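Local coordinates for ER-derived vesicles protein ERV41 (Saccharomyces cerevisiae, PDB 3ZLC) that serves in COPII-coated vesicles, helping a subset of secretory proteins travel from the endoplasmic reticulum to the Golgi, and facilitates retrograde transport from the Golgi to the endoplasmic reticulum, at residues A[28-31]-A[32-36]; A[37-41]-A[42-46]; A[145-149]-A[150-154]. All blocks are in the same frame, centred on the assembly; numbering follows the deposited sequence. Where two conformers were deposited one is given.

Contact 1 (A[28-31]-A[32-36])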
loop_
_atom_site.group_PDB
_atom_site.type_symbol
_atom_site.label_atom_id
_atom_site.label_comp_id
_atom_site.label_asym_id
_atom_site.label_seq_id
_atom_site.Cartn_x
_atom_site.Cartn_y
_atom_site.Cartn_z
ATOM N N VAL A 28 -5.887 5.670 -5.358
ATOM C CA VAL A 28 -5.590 5.061 -6.663
ATOM C C VAL A 28 -6.259 5.914 -7.738
ATOM O O VAL A 28 -7.401 6.339 -7.557
ATOM C CB VAL A 28 -6.147 3.615 -6.761
ATOM C CG1 VAL A 28 -5.818 2.999 -8.124
ATOM C CG2 VAL A 28 -5.563 2.731 -5.642
ATOM N N ASN A 29 -5.558 6.158 -8.848
ATOM C CA ASN A 29 -6.052 7.018 -9.944
ATOM C C ASN A 29 -7.061 6.287 -10.837
ATOM O O ASN A 29 -7.097 6.488 -12.054
ATOM C CB ASN A 29 -4.839 7.501 -10.765
ATOM C CG ASN A 29 -5.126 8.695 -11.674
ATOM O OD1 ASN A 29 -4.228 9.115 -12.405
ATOM N ND2 ASN A 29 -6.350 9.255 -11.630
ATOM N N THR A 30 -7.910 5.467 -10.213
ATOM C CA THR A 30 -8.991 4.750 -10.906
ATOM C C THR A 30 -10.242 4.763 -10.020
ATOM O O THR A 30 -10.132 4.717 -8.785
ATOM C CB THR A 30 -8.588 3.279 -11.182
ATOM O OG1 THR A 30 -7.378 3.245 -11.964
ATOM C CG2 THR A 30 -9.702 2.527 -11.920
ATOM N N LYS A 31 -11.419 4.861 -10.639
ATOM C CA LYS A 31 -12.691 4.812 -9.899
ATOM C C LYS A 31 -12.816 3.496 -9.153
ATOM O O LYS A 31 -12.361 2.459 -9.650
ATOM C CB LYS A 31 -13.881 4.943 -10.849
ATOM C CG LYS A 31 -13.761 6.072 -11.845
ATOM C CD LYS A 31 -13.900 7.407 -11.182
ATOM C CE LYS A 31 -15.252 8.014 -11.502
ATOM N NZ LYS A 31 -15.429 9.304 -10.780
ATOM N N CYS A 32 -13.429 3.527 -7.968
ATOM C CA CYS A 32 -13.439 2.358 -7.072
ATOM C C CYS A 32 -14.042 1.096 -7.704
ATOM O O CYS A 32 -13.534 -0.010 -7.506
ATOM C CB CYS A 32 -14.212 2.684 -5.790
ATOM S SG CYS A 32 -13.496 4.003 -4.791
ATOM N N ASP A 33 -15.129 1.264 -8.446
ATOM C CA ASP A 33 -15.908 0.120 -8.928
ATOM C C ASP A 33 -15.185 -0.695 -10.022
ATOM O O ASP A 33 -15.613 -1.800 -10.368
ATOM C CB ASP A 33 -17.306 0.579 -9.389
ATOM C CG ASP A 33 -18.286 0.810 -8.214
ATOM O OD1 ASP A 33 -17.885 0.702 -7.044
ATOM O OD2 ASP A 33 -19.468 1.110 -8.459
ATOM N N TRP A 34 -14.089 -0.162 -10.556
ATOM C CA TRP A 34 -13.269 -0.928 -11.498
ATOM C C TRP A 34 -12.287 -1.829 -10.752
ATOM O O TRP A 34 -11.657 -2.707 -11.347
ATOM C CB TRP A 34 -12.447 0.004 -12.402
ATOM C CG TRP A 34 -13.247 0.870 -13.342
ATOM C CD1 TRP A 34 -13.314 2.234 -13.330
ATOM C CD2 TRP A 34 -14.066 0.439 -14.437
ATOM N NE1 TRP A 34 -14.130 2.673 -14.340
ATOM C CE2 TRP A 34 -14.612 1.592 -15.030
ATOM C CE3 TRP A 34 -14.407 -0.811 -14.965
ATOM C CZ2 TRP A 34 -15.464 1.538 -16.126
ATOM C CZ3 TRP A 34 -15.253 -0.865 -16.057
ATOM C CH2 TRP A 34 -15.777 0.301 -16.626
ATOM N N LEU A 35 -12.130 -1.585 -9.450
ATOM C CA LEU A 35 -11.038 -2.191 -8.686
ATOM C C LEU A 35 -11.450 -3.447 -7.936
ATOM O O LEU A 35 -12.600 -3.564 -7.484
ATOM C CB LEU A 35 -10.459 -1.177 -7.684
ATOM C CG LEU A 35 -9.817 0.062 -8.310
ATOM C CD1 LEU A 35 -9.271 1.007 -7.245
ATOM C CD2 LEU A 35 -8.731 -0.333 -9.303
ATOM N N GLN A 36 -10.511 -4.383 -7.802
ATOM C CA GLN A 36 -10.674 -5.491 -6.870
ATOM C C GLN A 36 -9.410 -5.617 -6.019
ATOM O O GLN A 36 -8.291 -5.341 -6.482
ATOM C CB GLN A 36 -10.987 -6.802 -7.603
ATOM C CG GLN A 36 -9.814 -7.395 -8.381
ATOM C CD GLN A 36 -10.098 -8.809 -8.868
ATOM O OE1 GLN A 36 -10.569 -9.658 -8.105
ATOM N NE2 GLN A 36 -9.815 -9.066 -10.143
#
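The carbonyl oxygen of Lys31 is where this turn tightens. Trp34 N donates to Lys31 O at 3.3 Å with an N-H...O angle of 156°. The same oxygen also meets carbon: Leu35 CG lies 3.7 Å from Lys31 O, and the CB of Trp34 is about as near. One residue on, Leu35 N donates to Cys32 O at 2.9 Å. These two successive i to i+3 bonds make up the short 3-10 turn that carries the chain from the end of strand 19-28 into strand 35-41, so the corner joins one sheet of the lumenal domain to the other. Cys32, on the turn, is tied to Cys117 of strand 117-126 by a disulfide.

Thr30 divides its two branches between separate tasks. With OG1 beside the backbone N (chi1 -58°), CG2 falls anti to that N and crosses the Trp34 side chain at about a right angle, 3.8 Å from Trp34 CB. The same Thr30 CG2 also meets Leu35 CD2 at 4.0 Å, while OG1 hydrogen-bonds to the backbone of Lys153. Leu35 sends its other methyl to Val28, and the two buried side chains touch tip to tip, Val28 CG1 to Leu35 CD1, at 4.1 Å.

Lys31 CB approaches the indole obliquely, 3.7 Å from Trp34 CD1, before its aliphatic chain bends and carries the amine away. Farther out, the indole lies against Ala147 and Pro148. With an alanine here the backbone bond could survive, but Lys31 CB would probably lose its apolar partner, and a gap would probably open between this turn and the Ala147-Pro148 loop.

Contact 2 (A[37-41]-A[42-46])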
loop_
_atom_site.group_PDB
_atom_site.type_symbol
_atom_site.label_atom_id
_atom_site.label_comp_id
_atom_site.label_asym_id
_atom_site.label_seq_id
_atom_site.Cartn_x
_atom_site.Cartn_y
_atom_site.Cartn_z
ATOM N N ILE A 37 -9.585 -6.013 -4.765
ATOM C CA ILE A 37 -8.450 -6.127 -3.849
ATOM C C ILE A 37 -8.441 -7.553 -3.309
ATOM O O ILE A 37 -9.453 -8.013 -2.756
ATOM C CB ILE A 37 -8.560 -5.087 -2.733
ATOM C CG1 ILE A 37 -8.560 -3.678 -3.344
ATOM C CG2 ILE A 37 -7.422 -5.231 -1.703
ATOM C CD1 ILE A 37 -8.759 -2.611 -2.347
ATOM N N ASN A 38 -7.331 -8.265 -3.527
ATOM C CA ASN A 38 -7.203 -9.659 -3.103
ATOM C C ASN A 38 -6.034 -9.854 -2.131
ATOM O O ASN A 38 -5.037 -9.129 -2.195
ATOM C CB ASN A 38 -6.980 -10.568 -4.314
ATOM C CG ASN A 38 -8.243 -10.763 -5.156
ATOM O OD1 ASN A 38 -9.041 -11.671 -4.903
ATOM N ND2 ASN A 38 -8.416 -9.918 -6.173
ATOM N N VAL A 39 -6.160 -10.841 -1.248
ATOM C CA VAL A 39 -5.050 -11.267 -0.401
ATOM C C VAL A 39 -4.807 -12.733 -0.726
ATOM O O VAL A 39 -5.756 -13.510 -0.932
ATOM C CB VAL A 39 -5.340 -11.104 1.117
ATOM C CG1 VAL A 39 -4.269 -11.808 1.945
ATOM C CG2 VAL A 39 -5.368 -9.653 1.503
ATOM N N ARG A 40 -3.547 -13.128 -0.834
ATOM C CA ARG A 40 -3.281 -14.555 -0.857
ATOM C C ARG A 40 -2.010 -14.838 -0.090
ATOM O O ARG A 40 -1.179 -13.943 0.088
ATOM C CB ARG A 40 -3.226 -15.106 -2.279
ATOM C CG ARG A 40 -2.221 -14.441 -3.179
ATOM C CD ARG A 40 -1.749 -15.446 -4.212
ATOM N NE ARG A 40 -0.707 -14.908 -5.083
ATOM C CZ ARG A 40 -0.196 -15.554 -6.127
ATOM N NH1 ARG A 40 -0.634 -16.768 -6.438
ATOM N NH2 ARG A 40 0.750 -14.984 -6.859
ATOM N N ASP A 41 -1.867 -16.066 0.396
ATOM C CA ASP A 41 -0.646 -16.427 1.110
ATOM C C ASP A 41 -0.277 -17.883 0.884
ATOM O O ASP A 41 -0.942 -18.590 0.121
ATOM C CB ASP A 41 -0.723 -16.054 2.607
ATOM C CG ASP A 41 -1.834 -16.789 3.360
ATOM O OD1 ASP A 41 -2.034 -17.999 3.135
ATOM O OD2 ASP A 41 -2.497 -16.149 4.204
ATOM N N GLN A 42 0.788 -18.327 1.541
ATOM C CA GLN A 42 1.245 -19.703 1.397
ATOM C C GLN A 42 0.126 -20.701 1.678
ATOM O O GLN A 42 -0.006 -21.711 0.990
ATOM C CB GLN A 42 2.412 -19.961 2.345
ATOM C CG GLN A 42 3.344 -18.787 2.482
ATOM C CD GLN A 42 4.785 -19.212 2.633
ATOM O OE1 GLN A 42 5.606 -18.991 1.744
ATOM N NE2 GLN A 42 5.105 -19.822 3.767
ATOM N N THR A 43 -0.696 -20.389 2.673
ATOM C CA THR A 43 -1.727 -21.307 3.139
ATOM C C THR A 43 -2.979 -21.296 2.264
ATOM O O THR A 43 -3.640 -22.323 2.113
ATOM C CB THR A 43 -2.133 -20.995 4.598
ATOM O OG1 THR A 43 -2.852 -19.756 4.647
ATOM C CG2 THR A 43 -0.899 -20.897 5.495
ATOM N N MET A 44 -3.314 -20.143 1.693
ATOM C CA MET A 44 -4.585 -20.030 0.979
ATOM C C MET A 44 -4.536 -19.467 -0.442
ATOM O O MET A 44 -3.616 -18.735 -0.825
ATOM C CB MET A 44 -5.628 -19.261 1.811
ATOM C CG MET A 44 -5.108 -18.022 2.518
ATOM S SD MET A 44 -6.380 -16.770 2.774
ATOM C CE MET A 44 -5.943 -15.637 1.458
ATOM N N ASP A 45 -5.558 -19.835 -1.209
ATOM C CA ASP A 45 -5.817 -19.269 -2.520
ATOM C C ASP A 45 -6.316 -17.838 -2.335
ATOM O O ASP A 45 -6.626 -17.427 -1.214
ATOM C CB ASP A 45 -6.887 -20.104 -3.223
ATOM C CG ASP A 45 -6.752 -20.077 -4.731
ATOM O OD1 ASP A 45 -5.625 -20.302 -5.231
ATOM O OD2 ASP A 45 -7.771 -19.824 -5.410
ATOM N N ARG A 46 -6.391 -17.084 -3.430
ATOM C CA ARG A 46 -6.878 -15.703 -3.387
ATOM C C ARG A 46 -8.192 -15.535 -2.636
ATOM O O ARG A 46 -9.189 -16.199 -2.937
ATOM C CB ARG A 46 -7.041 -15.138 -4.795
ATOM C CG ARG A 46 -5.740 -15.032 -5.549
ATOM C CD ARG A 46 -5.601 -13.693 -6.253
ATOM N NE ARG A 46 -5.127 -13.870 -7.623
ATOM C CZ ARG A 46 -3.899 -14.272 -7.945
ATOM N NH1 ARG A 46 -3.011 -14.539 -6.999
ATOM N NH2 ARG A 46 -3.557 -14.409 -9.219
#
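Asp41 OD1 gathers the turn that ends strand 35-41. Met44 N donates to Asp41 OD1 at 2.9 Å, nearly along the C-O axis and with an N-H...O angle of 139°. Thr43 N adds a weak bond to the same Asp41 OD1 at 2.8 Å, completing an Asx turn. The hydroxyl joins them, with Thr43 OG1 modelled 2.5 Å from Asp41 OD1, a separation too short to be taken at face value. Asp41 CG sits between its own backbone N and carbonyl carbon (chi1 62°), which folds the carboxylate back over the corner formed by Gln42 and Thr43; Asn126 holds OD2 from outside. Two weak backbone bonds also pair Asp41 with Met44, giving a tight beta hairpin.

Met44 runs crosswise to the carboxylate, then bends at the sulfur to bring Met44 CE within 3.2 Å of Val39 O. That methyl also touches the Val39 side chain, CG1 to CE, at 4.2 Å. Val39 O is met as well by a CA-H...O contact from Arg46 CA at 3.5 Å.

On the outer flank Arg40 and Arg46 lie side by side, pointing the same way. Arg46 NH1 stands over one face of the Arg40 guanidinium, 3.0 Å from Arg40 NE, with the planes 80° apart. The like charges probably cost something here, eased perhaps by the long, weak ion pair of Arg40 with Glu131.

Past the corner the pairing slips by one residue, for Val39 is bonded to Lys47, not Arg46, consistent with a bulge near Asp45-Arg46. Strand 35-41 runs between strands 47-48 and 130-136, with Val39 turned onto Leu132 and onto Val125 of strand 117-126.

Contact 3 (A[145-149]-A[150-154])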
loop_
_atom_site.group_PDB
_atom_site.type_symbol
_atom_site.label_atom_id
_atom_site.label_comp_id
_atom_site.label_asym_id
_atom_site.label_seq_id
_atom_site.Cartn_x
_atom_site.Cartn_y
_atom_site.Cartn_z
ATOM N N ARG A 145 -14.593 -8.079 -21.284
ATOM C CA ARG A 145 -14.836 -8.732 -19.999
ATOM C C ARG A 145 -13.980 -8.132 -18.885
ATOM O O ARG A 145 -13.891 -8.682 -17.781
ATOM C CB ARG A 145 -14.601 -10.245 -20.107
ATOM C CG ARG A 145 -15.689 -10.976 -20.887
ATOM C CD ARG A 145 -17.062 -10.420 -20.533
ATOM N NE ARG A 145 -17.770 -11.192 -19.510
ATOM C CZ ARG A 145 -17.587 -11.073 -18.195
ATOM N NH1 ARG A 145 -16.694 -10.219 -17.708
ATOM N NH2 ARG A 145 -18.293 -11.822 -17.360
ATOM N N LYS A 146 -13.368 -6.988 -19.182
ATOM C CA LYS A 146 -12.432 -6.344 -18.270
ATOM C C LYS A 146 -12.514 -4.813 -18.401
ATOM O O LYS A 146 -12.988 -4.304 -19.420
ATOM C CB LYS A 146 -11.009 -6.848 -18.549
ATOM C CG LYS A 146 -10.289 -6.155 -19.697
ATOM C CD LYS A 146 -8.777 -6.228 -19.496
ATOM C CE LYS A 146 -8.023 -5.266 -20.413
ATOM N NZ LYS A 146 -8.086 -5.625 -21.864
ATOM N N ALA A 147 -12.065 -4.084 -17.375
ATOM C CA ALA A 147 -12.091 -2.615 -17.404
ATOM C C ALA A 147 -11.438 -2.054 -18.664
ATOM O O ALA A 147 -10.336 -2.488 -19.031
ATOM C CB ALA A 147 -11.407 -2.045 -16.180
ATOM N N PRO A 148 -12.111 -1.086 -19.325
ATOM C CA PRO A 148 -11.524 -0.457 -20.514
ATOM C C PRO A 148 -10.207 0.170 -20.087
ATOM O O PRO A 148 -10.192 0.885 -19.078
ATOM C CB PRO A 148 -12.534 0.642 -20.879
ATOM C CG PRO A 148 -13.791 0.304 -20.141
ATOM C CD PRO A 148 -13.348 -0.408 -18.896
ATOM N N LEU A 149 -9.126 -0.123 -20.805
ATOM C CA LEU A 149 -7.799 0.340 -20.409
ATOM C C LEU A 149 -7.798 1.844 -20.140
ATOM O O LEU A 149 -7.167 2.308 -19.191
ATOM C CB LEU A 149 -6.763 -0.037 -21.473
ATOM C CG LEU A 149 -6.581 -1.544 -21.667
ATOM C CD1 LEU A 149 -5.530 -1.870 -22.723
ATOM C CD2 LEU A 149 -6.230 -2.193 -20.339
ATOM N N GLU A 150 -8.539 2.580 -20.970
ATOM C CA GLU A 150 -8.707 4.029 -20.851
ATOM C C GLU A 150 -9.001 4.454 -19.412
ATOM O O GLU A 150 -8.471 5.455 -18.918
ATOM C CB GLU A 150 -9.845 4.461 -21.779
ATOM C CG GLU A 150 -10.170 5.947 -21.787
ATOM C CD GLU A 150 -11.300 6.290 -22.760
ATOM O OE1 GLU A 150 -11.713 5.398 -23.538
ATOM O OE2 GLU A 150 -11.774 7.450 -22.748
ATOM N N GLU A 151 -9.814 3.648 -18.732
ATOM C CA GLU A 151 -10.274 3.942 -17.380
ATOM C C GLU A 151 -9.268 3.597 -16.309
ATOM O O GLU A 151 -9.370 4.102 -15.187
ATOM C CB GLU A 151 -11.561 3.168 -17.088
ATOM C CG GLU A 151 -12.661 3.483 -18.063
ATOM C CD GLU A 151 -12.729 4.966 -18.342
ATOM O OE1 GLU A 151 -12.812 5.746 -17.366
ATOM O OE2 GLU A 151 -12.686 5.352 -19.532
ATOM N N LEU A 152 -8.318 2.727 -16.653
ATOM C CA LEU A 152 -7.373 2.169 -15.687
ATOM C C LEU A 152 -6.107 2.996 -15.592
ATOM O O LEU A 152 -5.419 3.202 -16.590
ATOM C CB LEU A 152 -6.961 0.755 -16.085
ATOM C CG LEU A 152 -7.972 -0.372 -16.013
ATOM C CD1 LEU A 152 -7.221 -1.687 -16.056
ATOM C CD2 LEU A 152 -8.768 -0.245 -14.735
ATOM N N LYS A 153 -5.788 3.459 -14.390
ATOM C CA LYS A 153 -4.547 4.181 -14.172
ATOM C C LYS A 153 -4.061 3.834 -12.783
ATOM O O LYS A 153 -4.773 4.072 -11.803
ATOM C CB LYS A 153 -4.768 5.690 -14.285
ATOM C CG LYS A 153 -5.161 6.177 -15.671
ATOM C CD LYS A 153 -4.899 7.668 -15.825
ATOM C CE LYS A 153 -6.110 8.490 -15.452
ATOM N NZ LYS A 153 -7.229 8.277 -16.410
ATOM N N PHE A 154 -2.861 3.267 -12.688
ATOM C CA PHE A 154 -2.368 2.818 -11.386
ATOM C C PHE A 154 -1.385 3.769 -10.703
ATOM O O PHE A 154 -0.675 3.379 -9.770
ATOM C CB PHE A 154 -1.839 1.378 -11.473
ATOM C CG PHE A 154 -2.933 0.366 -11.726
ATOM C CD1 PHE A 154 -3.849 0.056 -10.728
ATOM C CD2 PHE A 154 -3.062 -0.252 -12.967
ATOM C CE1 PHE A 154 -4.879 -0.871 -10.959
ATOM C CE2 PHE A 154 -4.082 -1.179 -13.209
ATOM C CZ PHE A 154 -4.991 -1.487 -12.204
#
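Pro148 and Leu149 each offer a carbonyl to the residue three further on, and the result is a short 3-10 turn in the long loop between strands 130-136 and 156-163. The chain emerges at poorly ordered Arg145, after a portion that could not be modelled, and this turn gives it its first regular shape.

The hydrogen bonds are backbone only. Glu151 N donates to Pro148 O at 2.8 Å, with an N-H...O angle of 146°. Leu152 N donates to Leu149 O, also at 2.8 Å. Pro148 has no N-H of its own, and it enters the turn as an acceptor alone.

The apolar contacts fall on two sides. Inward, Ala147 CB abuts one methyl of Leu152, CD2, at a close 3.5 Å. The second methyl of Leu152 goes elsewhere, making a looser touch with Leu149 CD2, 4.4 Å from Leu152 CD1. Leu152 is buried, and Leu186 lies against it from another loop. On the more exposed side, the Pro148 ring is crossed obliquely by Glu151, whose CG is 4.0 Å from Pro148 CG and equally near the ring's CB and CD. Here only the methylene part of the glutamate does the touching. Glu151 bends at its CB-CG bond (chi2 -43°), and its side chain also meets Asn115.

Past the turn, Lys153 reaches Pro112 O through its NZ, tying the loop to another part of the chain. Back at the turn, Leu149 O, already bonded to the amide of Leu152, also has Leu152 CB 3.5 Å away.

Contacts 1 and 3 are neighbours, their centres about 9 Å apart, and both are built on 3-10 turns whose carbonyls accept from the third residue on. They meet directly: Trp34 CH2 lies 3.4 Å from Pro148 CD, so one corner packs on the other although they are far apart in sequence. Contact 2 follows contact 1 along strand 35-41, with centres about 20 Å apart, and does not touch contact 3. All three are partly buried, but contact 1 has the greatest share of buried residues, joined by methyl packing and a disulfide, whereas contact 2 is a more exposed hairpin dominated by a carboxylate and two arginines. Contact 3 combines two buried apolar residues with a partly exposed glutamate.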